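Local structure of desmoplakin (Homo sapiens, 3R6N) at residues V28-D33 and D90-L95; S36-I41 and Q94-I99; Q100-E105 and A172-L177; W181-Q186 and A288-K293. The protein is a desmosomal plakin that probably links adhesion complexes to intermediate filaments, here represented by a rigid fragment of its plakin domain with spectrin repeats and an SH3 domain. All coordinates share one frame; numbering follows the deposited sequence.

Contact 1 (V28-D33 and D90-L95); sequences VAWGVD and DHLRQL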
# COMPACT_ATOMS: atom_id res chain seq x y z
N VAL A 28 -31.14 43.01 9.69
CA VAL A 28 -30.42 42.28 8.67
C VAL A 28 -30.00 40.94 9.23
O VAL A 28 -29.49 40.86 10.35
CB VAL A 28 -29.17 43.04 8.20
CG1 VAL A 28 -28.49 42.30 7.05
CG2 VAL A 28 -29.53 44.46 7.79
N ALA A 29 -30.22 39.88 8.47
CA ALA A 29 -29.87 38.54 8.92
C ALA A 29 -28.43 38.21 8.53
O ALA A 29 -28.00 38.50 7.42
CB ALA A 29 -30.83 37.51 8.35
N TRP A 30 -27.69 37.61 9.46
CA TRP A 30 -26.31 37.22 9.20
C TRP A 30 -26.23 35.86 8.51
O TRP A 30 -26.74 34.87 9.04
CB TRP A 30 -25.51 37.20 10.50
CG TRP A 30 -25.30 38.55 11.10
CD1 TRP A 30 -25.84 39.02 12.27
CD2 TRP A 30 -24.51 39.61 10.57
NE1 TRP A 30 -25.43 40.31 12.49
CE2 TRP A 30 -24.61 40.70 11.47
CE3 TRP A 30 -23.72 39.76 9.42
CZ2 TRP A 30 -23.95 41.91 11.25
CZ3 TRP A 30 -23.07 40.96 9.21
CH2 TRP A 30 -23.19 42.02 10.12
N GLY A 31 -25.61 35.82 7.34
CA GLY A 31 -25.50 34.59 6.60
C GLY A 31 -24.20 34.50 5.81
O GLY A 31 -23.59 35.51 5.51
N VAL A 32 -23.80 33.27 5.49
CA VAL A 32 -22.56 33.05 4.75
C VAL A 32 -22.82 32.89 3.26
O VAL A 32 -21.89 32.65 2.49
CB VAL A 32 -21.79 31.83 5.29
CG1 VAL A 32 -21.54 31.97 6.78
CG2 VAL A 32 -22.54 30.55 4.99
N ASP A 33 -24.07 33.03 2.85
CA ASP A 33 -24.42 33.03 1.43
C ASP A 33 -23.84 34.27 0.78
O ASP A 33 -24.44 35.34 0.85
CB ASP A 33 -25.93 32.99 1.24
CG ASP A 33 -26.34 33.15 -0.22
OD1 ASP A 33 -25.96 32.29 -1.04
OD2 ASP A 33 -27.04 34.13 -0.54
N ASP A 90 -17.90 47.68 8.44
CA ASP A 90 -16.68 46.91 8.67
C ASP A 90 -16.98 45.45 8.96
O ASP A 90 -16.25 44.56 8.51
CB ASP A 90 -15.85 47.51 9.80
CG ASP A 90 -14.74 48.41 9.29
OD1 ASP A 90 -13.70 47.88 8.84
OD2 ASP A 90 -14.90 49.65 9.33
N HIS A 91 -18.04 45.20 9.72
CA HIS A 91 -18.43 43.83 10.05
C HIS A 91 -18.80 43.06 8.79
O HIS A 91 -18.46 41.89 8.63
CB HIS A 91 -19.58 43.82 11.05
CG HIS A 91 -19.16 44.03 12.47
ND1 HIS A 91 -19.95 44.68 13.39
CD2 HIS A 91 -18.03 43.67 13.13
CE1 HIS A 91 -19.33 44.72 14.56
NE2 HIS A 91 -18.16 44.11 14.42
N LEU A 92 -19.51 43.73 7.89
CA LEU A 92 -19.86 43.15 6.60
C LEU A 92 -18.59 42.82 5.81
O LEU A 92 -18.42 41.70 5.33
CB LEU A 92 -20.76 44.09 5.80
CG LEU A 92 -22.22 44.19 6.23
CD1 LEU A 92 -22.99 45.10 5.30
CD2 LEU A 92 -22.85 42.81 6.26
N ARG A 93 -17.71 43.81 5.69
CA ARG A 93 -16.44 43.63 5.01
C ARG A 93 -15.68 42.41 5.53
O ARG A 93 -15.40 41.47 4.78
CB ARG A 93 -15.57 44.87 5.17
CG ARG A 93 -15.76 45.91 4.07
CD ARG A 93 -15.14 45.42 2.78
NE ARG A 93 -14.66 46.54 1.97
CZ ARG A 93 -13.85 46.41 0.92
NH1 ARG A 93 -13.42 45.20 0.56
NH2 ARG A 93 -13.46 47.48 0.25
N GLN A 94 -15.36 42.43 6.82
CA GLN A 94 -14.65 41.33 7.47
C GLN A 94 -15.28 39.99 7.12
O GLN A 94 -14.58 39.02 6.84
CB GLN A 94 -14.63 41.52 8.99
CG GLN A 94 -13.95 42.80 9.47
CD GLN A 94 -13.99 42.93 10.98
OE1 GLN A 94 -15.05 42.84 11.61
NE2 GLN A 94 -12.82 43.16 11.58
N LEU A 95 -16.61 39.94 7.14
CA LEU A 95 -17.34 38.72 6.83
C LEU A 95 -17.06 38.26 5.41
O LEU A 95 -16.60 37.14 5.19
CB LEU A 95 -18.85 38.91 7.02
CG LEU A 95 -19.71 37.66 6.86
CD1 LEU A 95 -19.35 36.62 7.91
CD2 LEU A 95 -21.19 37.99 6.93
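Trp30 presents the six-membered part of its indole to one flank of helix 68-117. Three residues of that helix meet it there: His91, Leu92 and Leu95. With CG anti to its carbonyl carbon (chi1 -68°), the tryptophan reaches across from the loop, and CE3, CZ3 and CH2 form its touching rim. Leu92 approaches at about a right angle to the tryptophan side chain. Its CD2 methyl lies 3.5 Å from Trp30 CZ3, neither squarely over the ring nor at its edge. Leu95 is placed differently. Its CG is anti to the backbone N (chi1 -174°), which places CD2 beside the loop. The CD2 methyl of Leu95 sits near the indole plane, at the ring edge, 4.0 Å from Trp30 CE3. The same methyl also lies 3.7 Å from Gly31 O, so it fits between the indole and the loop backbone. His91 takes part through its CB, 4.1 Å from Trp30 CH2, while its imidazole turns away from the loop and packs edge-to-face with His164. The contact is plain apolar packing of a linker onto a helix. Pro165 and Ala166 also touch the indole, and Lys169 binds the Trp30 carbonyl oxygen. In the neighbouring helix 34-64, Ile41 touches Leu92 and Val37 touches Leu95, and Ile170 of helix 167-225 also touches Leu95.

Contact 2 (S36-I41 and Q94-I99); sequences SVEQHI and QLQNII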
# COMPACT_ATOMS: atom_id res chain seq x y z
N SER A 36 -25.96 36.97 -0.51
CA SER A 36 -26.63 37.82 0.47
C SER A 36 -25.67 38.89 0.96
O SER A 36 -25.96 40.08 0.91
CB SER A 36 -27.11 36.99 1.66
OG SER A 36 -28.07 36.03 1.27
N VAL A 37 -24.52 38.44 1.46
CA VAL A 37 -23.47 39.35 1.92
C VAL A 37 -23.26 40.49 0.93
O VAL A 37 -23.06 41.63 1.33
CB VAL A 37 -22.14 38.59 2.15
CG1 VAL A 37 -21.05 39.54 2.61
CG2 VAL A 37 -22.32 37.47 3.16
N GLU A 38 -23.32 40.18 -0.36
CA GLU A 38 -23.10 41.18 -1.40
C GLU A 38 -24.19 42.23 -1.44
O GLU A 38 -23.91 43.42 -1.56
CB GLU A 38 -22.97 40.51 -2.77
CG GLU A 38 -22.83 41.49 -3.93
CD GLU A 38 -21.57 42.34 -3.83
OE1 GLU A 38 -20.53 41.81 -3.39
OE2 GLU A 38 -21.62 43.53 -4.19
N GLN A 39 -25.44 41.80 -1.34
CA GLN A 39 -26.58 42.71 -1.39
C GLN A 39 -26.71 43.51 -0.11
O GLN A 39 -27.30 44.59 -0.09
CB GLN A 39 -27.87 41.94 -1.67
CG GLN A 39 -27.87 41.21 -3.00
CD GLN A 39 -28.94 40.13 -3.07
OE1 GLN A 39 -29.90 40.14 -2.31
NE2 GLN A 39 -28.77 39.19 -4.00
N HIS A 40 -26.15 42.98 0.98
CA HIS A 40 -26.15 43.67 2.26
C HIS A 40 -25.07 44.76 2.29
O HIS A 40 -25.23 45.77 2.97
CB HIS A 40 -25.96 42.68 3.41
CG HIS A 40 -27.11 41.75 3.60
ND1 HIS A 40 -26.99 40.53 4.23
CD2 HIS A 40 -28.41 41.86 3.24
CE1 HIS A 40 -28.17 39.93 4.25
NE2 HIS A 40 -29.05 40.71 3.66
N ILE A 41 -23.99 44.54 1.56
CA ILE A 41 -22.93 45.54 1.43
C ILE A 41 -23.43 46.73 0.63
O ILE A 41 -23.15 47.88 0.98
CB ILE A 41 -21.70 44.97 0.71
CG1 ILE A 41 -21.02 43.91 1.57
CG2 ILE A 41 -20.72 46.09 0.39
CD1 ILE A 41 -20.12 44.48 2.63
N GLN A 94 -15.36 42.43 6.82
CA GLN A 94 -14.65 41.33 7.47
C GLN A 94 -15.28 39.99 7.12
O GLN A 94 -14.58 39.02 6.84
CB GLN A 94 -14.63 41.52 8.99
CG GLN A 94 -13.95 42.80 9.47
CD GLN A 94 -13.99 42.93 10.98
OE1 GLN A 94 -15.05 42.84 11.61
NE2 GLN A 94 -12.82 43.16 11.58
N LEU A 95 -16.61 39.94 7.14
CA LEU A 95 -17.34 38.72 6.83
C LEU A 95 -17.06 38.26 5.41
O LEU A 95 -16.60 37.14 5.19
CB LEU A 95 -18.85 38.91 7.02
CG LEU A 95 -19.71 37.66 6.86
CD1 LEU A 95 -19.35 36.62 7.91
CD2 LEU A 95 -21.19 37.99 6.93
N GLN A 96 -17.35 39.13 4.45
CA GLN A 96 -17.17 38.80 3.05
C GLN A 96 -15.78 38.23 2.81
O GLN A 96 -15.63 37.18 2.17
CB GLN A 96 -17.40 40.02 2.16
CG GLN A 96 -17.59 39.70 0.69
CD GLN A 96 -17.68 40.94 -0.17
OE1 GLN A 96 -16.75 41.75 -0.20
NE2 GLN A 96 -18.79 41.10 -0.88
N ASN A 97 -14.76 38.91 3.32
CA ASN A 97 -13.39 38.42 3.18
C ASN A 97 -13.23 36.99 3.69
O ASN A 97 -12.87 36.09 2.94
CB ASN A 97 -12.40 39.34 3.88
CG ASN A 97 -12.09 40.59 3.07
OD1 ASN A 97 -12.94 41.09 2.33
ND2 ASN A 97 -10.87 41.09 3.21
N ILE A 98 -13.51 36.80 4.98
CA ILE A 98 -13.30 35.50 5.62
C ILE A 98 -14.05 34.38 4.90
O ILE A 98 -13.55 33.26 4.79
CB ILE A 98 -13.66 35.52 7.12
CG1 ILE A 98 -13.04 34.32 7.84
CG2 ILE A 98 -15.17 35.56 7.32
CD1 ILE A 98 -11.53 34.34 7.85
N ILE A 99 -15.25 34.68 4.41
CA ILE A 99 -16.05 33.67 3.73
C ILE A 99 -15.52 33.36 2.33
O ILE A 99 -15.34 32.20 1.97
CB ILE A 99 -17.52 34.08 3.63
CG1 ILE A 99 -18.09 34.31 5.03
CG2 ILE A 99 -18.33 33.00 2.92
CD1 ILE A 99 -19.56 34.60 5.04
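Segments 36-41 and 94-99 run nearly antiparallel, at 155° between their directions, with axes 10.3 Å apart and Val37 level with Gln96. Val37 makes most of the contacts on the side of segment 36-41. Its two methyls go to different partners. CG1 is anti to the backbone N and rests on the aliphatic part of Gln96, 3.7 Å from Gln96 CB and slightly farther from its CG. CG2 turns to Leu95, next to Gln96 in sequence, and to Ile99, about one turn on. It lies 4.0 Å from Leu95 CD2 and 4.4 Å from Ile99 CD1. Val37 thus touches three residues of the opposing helix and joins its buried apolar side to its more polar margin. Gln96 is stretched out, with CG anti to the backbone N and CD anti to CA (chi2 -174°), so its amide extends past Val37 to the partner helix. There Gln96 NE2 lies 3.1 Å from Glu38 OE1. The amide and carboxylate planes are only 19° apart. Glu38 bends at chi2 to bring its carboxylate over, and its OE2 has a weak hydrogen bond to Asn42. Ile41 CG1 lies 4.3 Å from Gln96 NE2. An apolar seam bordered by a polar pair is consistent with the antiparallel helix packing of spectrin-repeat bundles, here between helices 34-64 and 68-117.

Contact 3 (Q100-E105 and A172-L177); sequences QATSRE and AYMDTL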
# COMPACT_ATOMS: atom_id res chain seq x y z
N GLN A 100 -15.28 34.41 1.54
CA GLN A 100 -14.69 34.25 0.22
C GLN A 100 -13.45 33.37 0.29
O GLN A 100 -13.32 32.40 -0.46
CB GLN A 100 -14.32 35.61 -0.37
CG GLN A 100 -15.52 36.43 -0.81
CD GLN A 100 -15.12 37.76 -1.41
OE1 GLN A 100 -13.99 38.22 -1.23
NE2 GLN A 100 -16.05 38.39 -2.11
N ALA A 101 -12.55 33.71 1.21
CA ALA A 101 -11.33 32.95 1.40
C ALA A 101 -11.62 31.48 1.71
O ALA A 101 -11.13 30.59 1.01
CB ALA A 101 -10.49 33.57 2.51
N THR A 102 -12.42 31.25 2.74
CA THR A 102 -12.75 29.89 3.15
C THR A 102 -13.49 29.14 2.05
O THR A 102 -13.35 27.93 1.89
CB THR A 102 -13.61 29.88 4.42
OG1 THR A 102 -12.94 30.62 5.45
CG2 THR A 102 -13.84 28.47 4.91
N SER A 103 -14.28 29.88 1.29
CA SER A 103 -15.06 29.30 0.22
C SER A 103 -14.14 28.72 -0.85
O SER A 103 -14.31 27.58 -1.28
CB SER A 103 -15.99 30.35 -0.39
OG SER A 103 -17.19 29.76 -0.82
N ARG A 104 -13.16 29.52 -1.27
CA ARG A 104 -12.20 29.10 -2.29
C ARG A 104 -11.25 28.04 -1.74
O ARG A 104 -10.73 27.22 -2.49
CB ARG A 104 -11.39 30.29 -2.80
CG ARG A 104 -12.23 31.42 -3.40
CD ARG A 104 -11.41 32.22 -4.40
NE ARG A 104 -10.94 31.37 -5.49
CZ ARG A 104 -10.06 31.74 -6.41
NH1 ARG A 104 -9.54 32.97 -6.38
NH2 ARG A 104 -9.69 30.90 -7.37
N GLU A 105 -11.03 28.06 -0.44
CA GLU A 105 -10.12 27.12 0.19
C GLU A 105 -10.74 25.73 0.27
O GLU A 105 -10.04 24.72 0.23
CB GLU A 105 -9.74 27.60 1.59
CG GLU A 105 -8.27 27.52 1.88
CD GLU A 105 -7.42 28.13 0.78
OE1 GLU A 105 -7.29 27.49 -0.28
OE2 GLU A 105 -6.89 29.25 0.98
N ALA A 172 -18.86 28.18 12.17
CA ALA A 172 -19.54 27.04 11.59
C ALA A 172 -19.00 26.76 10.20
O ALA A 172 -18.82 25.61 9.81
CB ALA A 172 -21.04 27.29 11.53
N TYR A 173 -18.74 27.83 9.45
CA TYR A 173 -18.19 27.69 8.10
C TYR A 173 -16.78 27.13 8.18
O TYR A 173 -16.40 26.28 7.38
CB TYR A 173 -18.18 29.05 7.40
CG TYR A 173 -18.23 28.98 5.89
CD1 TYR A 173 -19.39 28.58 5.23
CD2 TYR A 173 -17.14 29.35 5.13
CE1 TYR A 173 -19.44 28.52 3.86
CE2 TYR A 173 -17.19 29.31 3.75
CZ TYR A 173 -18.34 28.89 3.12
OH TYR A 173 -18.39 28.84 1.74
N MET A 174 -16.01 27.60 9.16
CA MET A 174 -14.66 27.10 9.39
C MET A 174 -14.70 25.63 9.79
O MET A 174 -13.85 24.85 9.36
CB MET A 174 -13.96 27.92 10.47
CG MET A 174 -13.89 29.42 10.19
SD MET A 174 -12.90 29.85 8.74
CE MET A 174 -11.34 29.07 9.14
N ASP A 175 -15.67 25.27 10.61
CA ASP A 175 -15.89 23.86 10.96
C ASP A 175 -15.93 23.02 9.70
O ASP A 175 -15.32 21.95 9.63
CB ASP A 175 -17.20 23.69 11.74
CG ASP A 175 -17.07 24.10 13.20
OD1 ASP A 175 -18.08 23.99 13.93
OD2 ASP A 175 -15.96 24.51 13.61
N THR A 176 -16.66 23.50 8.70
CA THR A 176 -16.75 22.84 7.41
C THR A 176 -15.35 22.64 6.83
O THR A 176 -14.96 21.51 6.52
CB THR A 176 -17.62 23.64 6.43
OG1 THR A 176 -18.99 23.53 6.82
CG2 THR A 176 -17.47 23.12 5.02
N LEU A 177 -14.61 23.73 6.70
CA LEU A 177 -13.24 23.67 6.21
C LEU A 177 -12.44 22.61 6.96
O LEU A 177 -11.87 21.71 6.34
CB LEU A 177 -12.56 25.03 6.38
CG LEU A 177 -11.12 25.16 5.87
CD1 LEU A 177 -11.10 25.37 4.37
CD2 LEU A 177 -10.41 26.29 6.58
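This is a helix-to-helix contact, consistent with the helical bundles of the spectrin repeats in this fragment. Segments 100-105 and 172-177, on helices 68-117 and 167-225, run nearly parallel, at 22° with axes 10.0 Å apart. Helix 130-161 packs against both, through Leu149, Leu152 and Ser156. Thr102 is the centre of the contact. Its CG2 is anti to the backbone N (chi1 -56° for OG1) and lies 3.4 Å from Tyr173 CD2, while its CB lies in the plane of the tyrosine ring, at the edge. CG2 also meets Leu177 CB at 4.0 Å. Thr102 OG1 faces Met174 SD, 3.4 Å away, but its hydrogen bond is to the backbone oxygen of Ile98, one turn earlier. One turn on from Thr102, Glu105 offers its CB to Leu177 CD1, at 3.8 Å. The Glu105 carboxylate leads away and forms a salt bridge with Lys145. Leu177 also touches the bound dithiane diol and is one of its pocket residues. The Tyr173 hydroxyl reaches Ser103, next to Thr102 in sequence. There Tyr173 OH and Ser103 OG share a hydrogen bond of 3.0 Å, in which either hydroxyl may be the donor.

Contact 4 (W181-Q186 and A288-K293); sequences WSWILQ and ALCDYK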
# COMPACT_ATOMS: atom_id res chain seq x y z
N TRP A 181 -10.55 19.33 5.45
CA TRP A 181 -9.11 19.22 5.62
C TRP A 181 -8.73 17.90 6.29
O TRP A 181 -7.85 17.17 5.81
CB TRP A 181 -8.60 20.38 6.46
CG TRP A 181 -7.12 20.38 6.61
CD1 TRP A 181 -6.40 20.20 7.76
CD2 TRP A 181 -6.16 20.55 5.56
NE1 TRP A 181 -5.06 20.25 7.49
CE2 TRP A 181 -4.88 20.47 6.15
CE3 TRP A 181 -6.26 20.77 4.19
CZ2 TRP A 181 -3.72 20.60 5.40
CZ3 TRP A 181 -5.10 20.90 3.45
CH2 TRP A 181 -3.85 20.81 4.06
N SER A 182 -9.40 17.58 7.39
CA SER A 182 -9.10 16.35 8.12
C SER A 182 -9.29 15.13 7.23
O SER A 182 -8.54 14.16 7.32
CB SER A 182 -9.97 16.23 9.37
OG SER A 182 -9.53 17.13 10.37
N TRP A 183 -10.29 15.20 6.36
CA TRP A 183 -10.62 14.11 5.46
C TRP A 183 -9.59 13.94 4.34
O TRP A 183 -9.22 12.82 3.99
CB TRP A 183 -12.04 14.28 4.90
CG TRP A 183 -12.41 13.34 3.79
CD1 TRP A 183 -12.82 13.68 2.54
CD2 TRP A 183 -12.39 11.91 3.84
NE1 TRP A 183 -13.07 12.55 1.80
CE2 TRP A 183 -12.81 11.45 2.57
CE3 TRP A 183 -12.07 10.97 4.82
CZ2 TRP A 183 -12.92 10.09 2.26
CZ3 TRP A 183 -12.17 9.62 4.51
CH2 TRP A 183 -12.59 9.20 3.24
N ILE A 184 -9.10 15.05 3.79
CA ILE A 184 -8.07 14.97 2.75
C ILE A 184 -6.77 14.34 3.26
O ILE A 184 -6.06 13.68 2.51
CB ILE A 184 -7.76 16.35 2.12
CG1 ILE A 184 -7.02 16.18 0.79
CG2 ILE A 184 -6.94 17.20 3.07
CD1 ILE A 184 -7.83 15.48 -0.27
N LEU A 185 -6.47 14.53 4.54
CA LEU A 185 -5.28 13.96 5.16
C LEU A 185 -5.47 12.47 5.42
O LEU A 185 -4.52 11.70 5.45
CB LEU A 185 -4.97 14.67 6.48
CG LEU A 185 -4.85 16.19 6.43
CD1 LEU A 185 -4.88 16.78 7.84
CD2 LEU A 185 -3.60 16.60 5.68
N GLN A 186 -6.72 12.08 5.63
CA GLN A 186 -7.03 10.68 5.84
C GLN A 186 -6.80 9.93 4.54
O GLN A 186 -6.26 8.82 4.53
CB GLN A 186 -8.47 10.51 6.31
CG GLN A 186 -8.69 10.88 7.75
CD GLN A 186 -7.78 10.12 8.69
OE1 GLN A 186 -7.95 8.92 8.90
NE2 GLN A 186 -6.80 10.81 9.26
N ALA A 288 -10.74 -1.40 6.45
CA ALA A 288 -10.77 0.06 6.40
C ALA A 288 -9.39 0.64 6.65
O ALA A 288 -8.71 0.27 7.61
CB ALA A 288 -11.77 0.60 7.41
N LEU A 289 -8.95 1.53 5.77
CA LEU A 289 -7.63 2.12 5.87
C LEU A 289 -7.65 3.33 6.80
O LEU A 289 -6.61 3.75 7.32
CB LEU A 289 -7.11 2.52 4.49
CG LEU A 289 -6.86 1.42 3.46
CD1 LEU A 289 -6.31 1.97 2.14
CD2 LEU A 289 -5.94 0.35 4.02
N CYS A 290 -8.84 3.88 7.01
CA CYS A 290 -9.01 5.08 7.82
C CYS A 290 -10.47 5.22 8.26
O CYS A 290 -11.36 4.65 7.64
CB CYS A 290 -8.64 6.30 7.00
SG CYS A 290 -9.72 6.48 5.57
N ASP A 291 -10.70 5.99 9.32
CA ASP A 291 -12.06 6.27 9.75
C ASP A 291 -12.84 6.99 8.66
O ASP A 291 -12.39 8.01 8.13
CB ASP A 291 -12.09 7.12 11.02
CG ASP A 291 -11.53 6.40 12.22
OD1 ASP A 291 -11.53 5.15 12.23
OD2 ASP A 291 -11.08 7.09 13.16
N TYR A 292 -14.01 6.46 8.34
CA TYR A 292 -14.96 7.16 7.51
C TYR A 292 -16.33 7.19 8.17
O TYR A 292 -16.84 6.16 8.63
CB TYR A 292 -15.06 6.55 6.11
CG TYR A 292 -16.11 7.22 5.25
CD1 TYR A 292 -15.84 8.43 4.61
CD2 TYR A 292 -17.37 6.66 5.10
CE1 TYR A 292 -16.81 9.06 3.84
CE2 TYR A 292 -18.33 7.28 4.33
CZ TYR A 292 -18.05 8.48 3.70
OH TYR A 292 -19.01 9.10 2.93
N LYS A 293 -16.92 8.38 8.22
CA LYS A 293 -18.21 8.57 8.86
C LYS A 293 -19.13 9.49 8.06
O LYS A 293 -18.73 10.59 7.65
CB LYS A 293 -18.00 9.09 10.29
CG LYS A 293 -18.85 10.28 10.69
CD LYS A 293 -18.05 11.58 10.72
CE LYS A 293 -16.78 11.47 11.56
NZ LYS A 293 -15.97 12.73 11.53
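Trp183 and Gln186 of helix 167-225 meet Cys290, Asp291 and Tyr292 of the SH3 domain. The sequence Ala288 to Tyr292 matches the ALYDY signature of SH3 domains, with Cys290 in place of the first tyrosine. In canonical SH3 domains the tyrosines of this signature help line the proline-peptide surface. Here this region lies against a spectrin-repeat helix, so this part of the SH3 surface is at least partly occupied by a helix of the same chain.

The aromatic contact is between Trp183 and Tyr292. Trp183 CG is anti to its backbone N (chi1 170°), and the six-membered end of the indole meets the SH3 residues. The Trp183 six-membered ring and the Tyr292 ring have centroids 5.4 Å apart and planes at 56°, an oblique pair. Tyr292 CE1 lies over one face of the indole, offset toward its rim. The closest atoms are Trp183 CH2 and Tyr292 CD1, at 3.6 Å. Pro329 also touches both rings, and Glu113 of helix 68-117 takes a hydrogen bond from Trp183 NE1, which ties the indole to a second helix.

The sulfur contact involves Cys290. Its SG lies 5.3 Å from the centroid of the Trp183 six-membered ring, approaching obliquely, and 4.1 Å from Trp183 CZ3.

Polar atoms meet carbon at two further points. Asp291 O sits at the edge of the indole, near its plane, 4.0 Å from Trp183 CZ3. Gln186, bent at chi2 (-56°), brings its amide oxygen to the cysteine: Gln186 OE1 lies 3.3 Å from Cys290 CB.

From the N terminus, contact 1 joins the linker after helix 5-24 to helix 68-117. Contact 2 opens a few residues later, on helix 34-64, and ends on the same stretch of helix 68-117. The two loops cross, offset by a few residues at each end; they share Gln94 and Leu95, and their centres are 5 Å apart. Contact 3 starts where contact 2 ends and closes a loop through helix 130-161 onto helix 167-225. Its Tyr173 touches both earlier contacts, through Val32 and Ile99. Contact 4 follows in series from the next turns of helix 167-225 and closes past helix 234-265 on the SH3 domain, about 19 Å from contact 3 between centres.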